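PDB 3OG2: beta-galactosidase from Trichoderma reesei, which probably hydrolyses terminal non-reducing beta-D-galactose residues in beta-D-galactosides, as a glycoside hydrolase of family 35. Local coordinates for residues A[919-931]-A[939-951]. Sequence-based numbering, arbitrary orientation.
With NAG (2-acetamido-2-deoxy-beta-D-glucopyranose), chain C.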
# COMPACT_ATOMS: atom_id res chain seq x y z
N ALA A 919 -13.81 -0.33 20.35
CA ALA A 919 -13.32 -1.68 20.62
C ALA A 919 -11.94 -1.82 19.98
O ALA A 919 -11.58 -1.14 18.99
CB ALA A 919 -14.26 -2.73 20.01
N LEU A 920 -11.14 -2.68 20.57
CA LEU A 920 -9.86 -3.09 20.02
C LEU A 920 -9.94 -4.60 19.74
O LEU A 920 -10.43 -5.34 20.58
CB LEU A 920 -8.72 -2.83 20.99
CG LEU A 920 -8.53 -1.37 21.40
CD1 LEU A 920 -7.56 -1.29 22.56
CD2 LEU A 920 -7.97 -0.60 20.20
N LEU A 921 -9.41 -4.98 18.59
CA LEU A 921 -9.39 -6.38 18.17
C LEU A 921 -7.95 -6.91 18.29
O LEU A 921 -7.05 -6.28 17.72
CB LEU A 921 -9.88 -6.50 16.72
CG LEU A 921 -9.76 -7.89 16.11
CD1 LEU A 921 -10.71 -8.91 16.77
CD2 LEU A 921 -10.07 -7.78 14.61
N TYR A 922 -7.73 -8.01 18.97
CA TYR A 922 -6.44 -8.65 19.06
C TYR A 922 -6.55 -10.06 18.50
O TYR A 922 -7.54 -10.75 18.73
CB TYR A 922 -6.01 -8.71 20.50
CG TYR A 922 -5.44 -7.43 21.03
CD1 TYR A 922 -4.04 -7.32 20.94
CD2 TYR A 922 -6.10 -6.38 21.65
CE1 TYR A 922 -3.26 -6.27 21.36
CE2 TYR A 922 -5.29 -5.28 22.09
CZ TYR A 922 -3.94 -5.22 21.94
OH TYR A 922 -3.14 -4.16 22.41
N VAL A 923 -5.54 -10.43 17.77
CA VAL A 923 -5.42 -11.81 17.26
C VAL A 923 -4.03 -12.32 17.60
O VAL A 923 -3.04 -11.78 17.09
CB VAL A 923 -5.69 -11.90 15.77
CG1 VAL A 923 -5.47 -13.35 15.32
CG2 VAL A 923 -7.10 -11.39 15.47
N ASN A 924 -3.90 -13.33 18.42
CA ASN A 924 -2.65 -13.90 18.86
C ASN A 924 -1.68 -12.83 19.31
O ASN A 924 -0.48 -12.86 19.06
CB ASN A 924 -2.04 -14.77 17.74
CG ASN A 924 -2.93 -15.98 17.49
OD1 ASN A 924 -3.50 -16.53 18.43
ND2 ASN A 924 -3.07 -16.41 16.25
N GLY A 925 -2.26 -11.88 20.04
CA GLY A 925 -1.47 -10.82 20.69
C GLY A 925 -1.23 -9.59 19.80
O GLY A 925 -0.79 -8.56 20.34
N PHE A 926 -1.48 -9.69 18.50
CA PHE A 926 -1.34 -8.54 17.60
C PHE A 926 -2.61 -7.72 17.56
O PHE A 926 -3.70 -8.29 17.34
CB PHE A 926 -1.07 -9.05 16.19
CG PHE A 926 0.34 -9.64 16.02
CD1 PHE A 926 0.62 -10.96 16.31
CD2 PHE A 926 1.35 -8.77 15.55
CE1 PHE A 926 1.92 -11.47 16.13
CE2 PHE A 926 2.62 -9.28 15.36
CZ PHE A 926 2.91 -10.60 15.66
N GLN A 927 -2.48 -6.42 17.77
CA GLN A 927 -3.71 -5.59 17.64
C GLN A 927 -3.97 -5.37 16.16
O GLN A 927 -3.11 -4.92 15.43
CB GLN A 927 -3.53 -4.29 18.41
CG GLN A 927 -4.87 -3.56 18.63
CD GLN A 927 -4.92 -2.38 17.69
OE1 GLN A 927 -5.25 -2.51 16.51
NE2 GLN A 927 -4.58 -1.20 18.21
N TYR A 928 -5.15 -5.79 15.72
CA TYR A 928 -5.54 -5.80 14.32
C TYR A 928 -6.83 -5.03 14.09
O TYR A 928 -7.55 -5.28 13.11
CB TYR A 928 -5.59 -7.26 13.75
CG TYR A 928 -4.42 -7.47 12.80
CD1 TYR A 928 -4.51 -7.14 11.48
CD2 TYR A 928 -3.21 -8.01 13.29
CE1 TYR A 928 -3.41 -7.35 10.63
CE2 TYR A 928 -2.09 -8.21 12.45
CZ TYR A 928 -2.22 -7.87 11.12
OH TYR A 928 -1.12 -8.06 10.31
N GLY A 929 -7.14 -4.10 14.99
CA GLY A 929 -8.33 -3.28 14.66
C GLY A 929 -8.68 -2.32 15.81
O GLY A 929 -8.67 -2.71 17.01
N LYS A 930 -8.98 -1.11 15.42
CA LYS A 930 -9.59 -0.14 16.28
C LYS A 930 -10.93 0.16 15.62
O LYS A 930 -11.02 0.67 14.53
CB LYS A 930 -8.69 1.13 16.36
CG LYS A 930 -9.30 2.18 17.28
CD LYS A 930 -8.27 3.23 17.73
CE LYS A 930 -7.48 2.79 18.94
NZ LYS A 930 -6.57 3.83 19.50
N TYR A 931 -11.98 -0.18 16.35
CA TYR A 931 -13.35 -0.03 15.89
C TYR A 931 -14.00 1.08 16.69
O TYR A 931 -13.95 1.07 17.91
CB TYR A 931 -14.11 -1.35 16.16
CG TYR A 931 -15.57 -1.26 15.74
CD1 TYR A 931 -15.89 -1.31 14.39
CD2 TYR A 931 -16.57 -1.12 16.67
CE1 TYR A 931 -17.22 -1.22 13.98
CE2 TYR A 931 -17.93 -1.03 16.33
CZ TYR A 931 -18.22 -1.09 14.97
OH TYR A 931 -19.53 -1.01 14.54
N THR A 939 -15.92 -1.66 9.48
CA THR A 939 -16.64 -2.70 10.21
C THR A 939 -16.01 -4.07 9.98
O THR A 939 -16.22 -4.99 10.76
CB THR A 939 -18.12 -2.80 9.78
OG1 THR A 939 -18.19 -2.88 8.33
CG2 THR A 939 -18.93 -1.58 10.23
N GLU A 940 -15.21 -4.23 8.91
CA GLU A 940 -14.62 -5.52 8.54
C GLU A 940 -13.12 -5.41 8.66
O GLU A 940 -12.49 -4.52 8.01
CB GLU A 940 -15.07 -5.88 7.12
CG GLU A 940 -14.35 -7.14 6.60
CD GLU A 940 -15.03 -7.77 5.43
OE1 GLU A 940 -16.07 -7.28 4.93
OE2 GLU A 940 -14.52 -8.81 4.96
N PHE A 941 -12.51 -6.28 9.46
CA PHE A 941 -11.10 -6.24 9.86
C PHE A 941 -10.38 -7.48 9.37
O PHE A 941 -10.47 -8.52 10.03
CB PHE A 941 -10.98 -6.13 11.42
CG PHE A 941 -11.53 -4.78 11.86
CD1 PHE A 941 -12.86 -4.57 12.11
CD2 PHE A 941 -10.64 -3.69 12.00
CE1 PHE A 941 -13.35 -3.31 12.54
CE2 PHE A 941 -11.11 -2.45 12.46
CZ PHE A 941 -12.44 -2.26 12.70
N PRO A 942 -9.72 -7.42 8.22
CA PRO A 942 -9.01 -8.62 7.71
C PRO A 942 -7.79 -8.86 8.58
O PRO A 942 -7.15 -7.91 9.09
CB PRO A 942 -8.54 -8.20 6.32
CG PRO A 942 -8.49 -6.72 6.37
CD PRO A 942 -9.60 -6.28 7.29
N VAL A 943 -7.44 -10.12 8.76
CA VAL A 943 -6.25 -10.54 9.51
C VAL A 943 -5.56 -11.59 8.69
O VAL A 943 -6.24 -12.54 8.34
CB VAL A 943 -6.60 -11.03 10.92
CG1 VAL A 943 -5.31 -11.40 11.64
CG2 VAL A 943 -7.39 -9.94 11.66
N PRO A 944 -4.29 -11.44 8.34
CA PRO A 944 -3.70 -12.42 7.42
C PRO A 944 -3.39 -13.78 8.05
O PRO A 944 -3.04 -13.89 9.20
CB PRO A 944 -2.36 -11.78 7.05
CG PRO A 944 -2.04 -10.89 8.21
CD PRO A 944 -3.36 -10.39 8.76
N GLU A 945 -3.52 -14.83 7.19
CA GLU A 945 -2.89 -16.09 7.51
C GLU A 945 -1.44 -15.85 7.87
O GLU A 945 -0.79 -15.03 7.22
CB GLU A 945 -3.00 -17.02 6.27
CG GLU A 945 -2.52 -18.44 6.55
CD GLU A 945 -2.64 -19.30 5.32
OE1 GLU A 945 -3.47 -18.98 4.42
OE2 GLU A 945 -1.92 -20.32 5.24
N GLY A 946 -0.93 -16.52 8.91
CA GLY A 946 0.42 -16.18 9.39
C GLY A 946 0.26 -15.57 10.74
O GLY A 946 0.82 -16.03 11.75
N ILE A 947 -0.54 -14.52 10.86
CA ILE A 947 -0.98 -14.00 12.14
C ILE A 947 -2.05 -14.97 12.70
O ILE A 947 -1.91 -15.38 13.85
CB ILE A 947 -1.50 -12.56 12.05
CG1 ILE A 947 -0.40 -11.58 11.59
CG2 ILE A 947 -2.06 -12.14 13.41
CD1 ILE A 947 0.83 -11.51 12.50
N LEU A 948 -3.01 -15.32 11.86
CA LEU A 948 -3.87 -16.46 12.22
C LEU A 948 -3.22 -17.79 11.88
O LEU A 948 -2.56 -17.91 10.83
CB LEU A 948 -5.15 -16.37 11.41
CG LEU A 948 -6.19 -15.38 11.92
CD1 LEU A 948 -7.24 -15.08 10.86
CD2 LEU A 948 -6.90 -15.92 13.19
N ASP A 949 -3.41 -18.82 12.69
CA ASP A 949 -2.99 -20.18 12.47
C ASP A 949 -4.19 -20.93 11.93
O ASP A 949 -5.19 -21.14 12.64
CB ASP A 949 -2.46 -20.76 13.80
CG ASP A 949 -1.93 -22.17 13.63
OD1 ASP A 949 -2.18 -22.81 12.59
OD2 ASP A 949 -1.28 -22.71 14.58
N TYR A 950 -4.16 -21.32 10.67
CA TYR A 950 -5.28 -21.97 10.02
C TYR A 950 -5.39 -23.44 10.37
O TYR A 950 -6.33 -24.12 9.96
CB TYR A 950 -5.17 -21.83 8.47
CG TYR A 950 -5.66 -20.48 7.99
CD1 TYR A 950 -5.53 -19.30 8.72
CD2 TYR A 950 -6.24 -20.39 6.72
CE1 TYR A 950 -5.99 -18.09 8.19
CE2 TYR A 950 -6.72 -19.21 6.20
CZ TYR A 950 -6.58 -18.06 6.96
OH TYR A 950 -7.04 -16.89 6.42
N ASN A 951 -4.44 -23.96 11.17
CA ASN A 951 -4.49 -25.39 11.56
C ASN A 951 -4.06 -25.50 12.99
O ASN A 951 -3.17 -26.21 13.44
CB ASN A 951 -3.63 -26.22 10.58
CG ASN A 951 -4.36 -26.35 9.24
OD1 ASN A 951 -4.02 -25.71 8.22
ND2 ASN A 951 -5.40 -27.21 9.23
C1 NAG C . -22.39 3.12 12.64
C2 NAG C . -21.19 3.78 11.94
C3 NAG C . -21.18 5.27 12.33
C4 NAG C . -22.51 5.94 11.96
C5 NAG C . -23.69 5.11 12.52
C6 NAG C . -25.04 5.64 12.05
C7 NAG C . -19.20 2.38 11.71
C8 NAG C . -18.18 1.55 12.47
N2 NAG C . -19.97 3.15 12.46
O3 NAG C . -20.09 5.90 11.69
O4 NAG C . -22.56 7.20 12.60
O5 NAG C . -23.57 3.75 12.16
O6 NAG C . -26.05 4.97 12.83
O7 NAG C . -19.34 2.28 10.50
O HOH W 1 -7.79 -5.52 10.34
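Two sheets of a C-terminal all-beta domain pack face to face here: the hairpin 919-931, closed by a type I' turn from V923 to F926, lies at the edge of one, and strand 940-943 belongs to the other. The short axes of strands 926-931 and 940-943 run antiparallel at 168°, with side chains rather than backbone bonds between them. A classic beta bulge sets Y928 and G929 opposite L921. Beside the bulge, F941 CD2 comes to 3.5 Å from G929 CA, where a CB would collide with the ring, while Y931 CD1 approaches the ring edge. Next along, V943 CG1 sits over the middle of the Y928 ring, and P944 CD packs 3.6 Å from Y928 CE1. I947 closes this end. Its chi1 of -63° sets CG1 anti to the carbonyl carbon and against Y928, and chi2 of -60° then turns CD1 squarely over the face of F926, 3.7 Å from the centroid. V943 and V923 meet tip to tip, and F906 of strand 900-908 touches both L921 and V943. Were Y928 cut back to an alanine, V943 CG1 would probably lose the ring it sits over, and a gap would open beside P944 and I947. Two polar links supplement the apolar packing. At the turn, N924 ND2 gives I947 O a nearly straight bond of 2.9 Å in the carbonyl plane, while its OD1 accepts from W955 N. Between the strands, one water donates to both Y928 O and P942 O, 2.8 Å each, so these carbonyls are satisfied between sheets held mainly by hydrophobic packing.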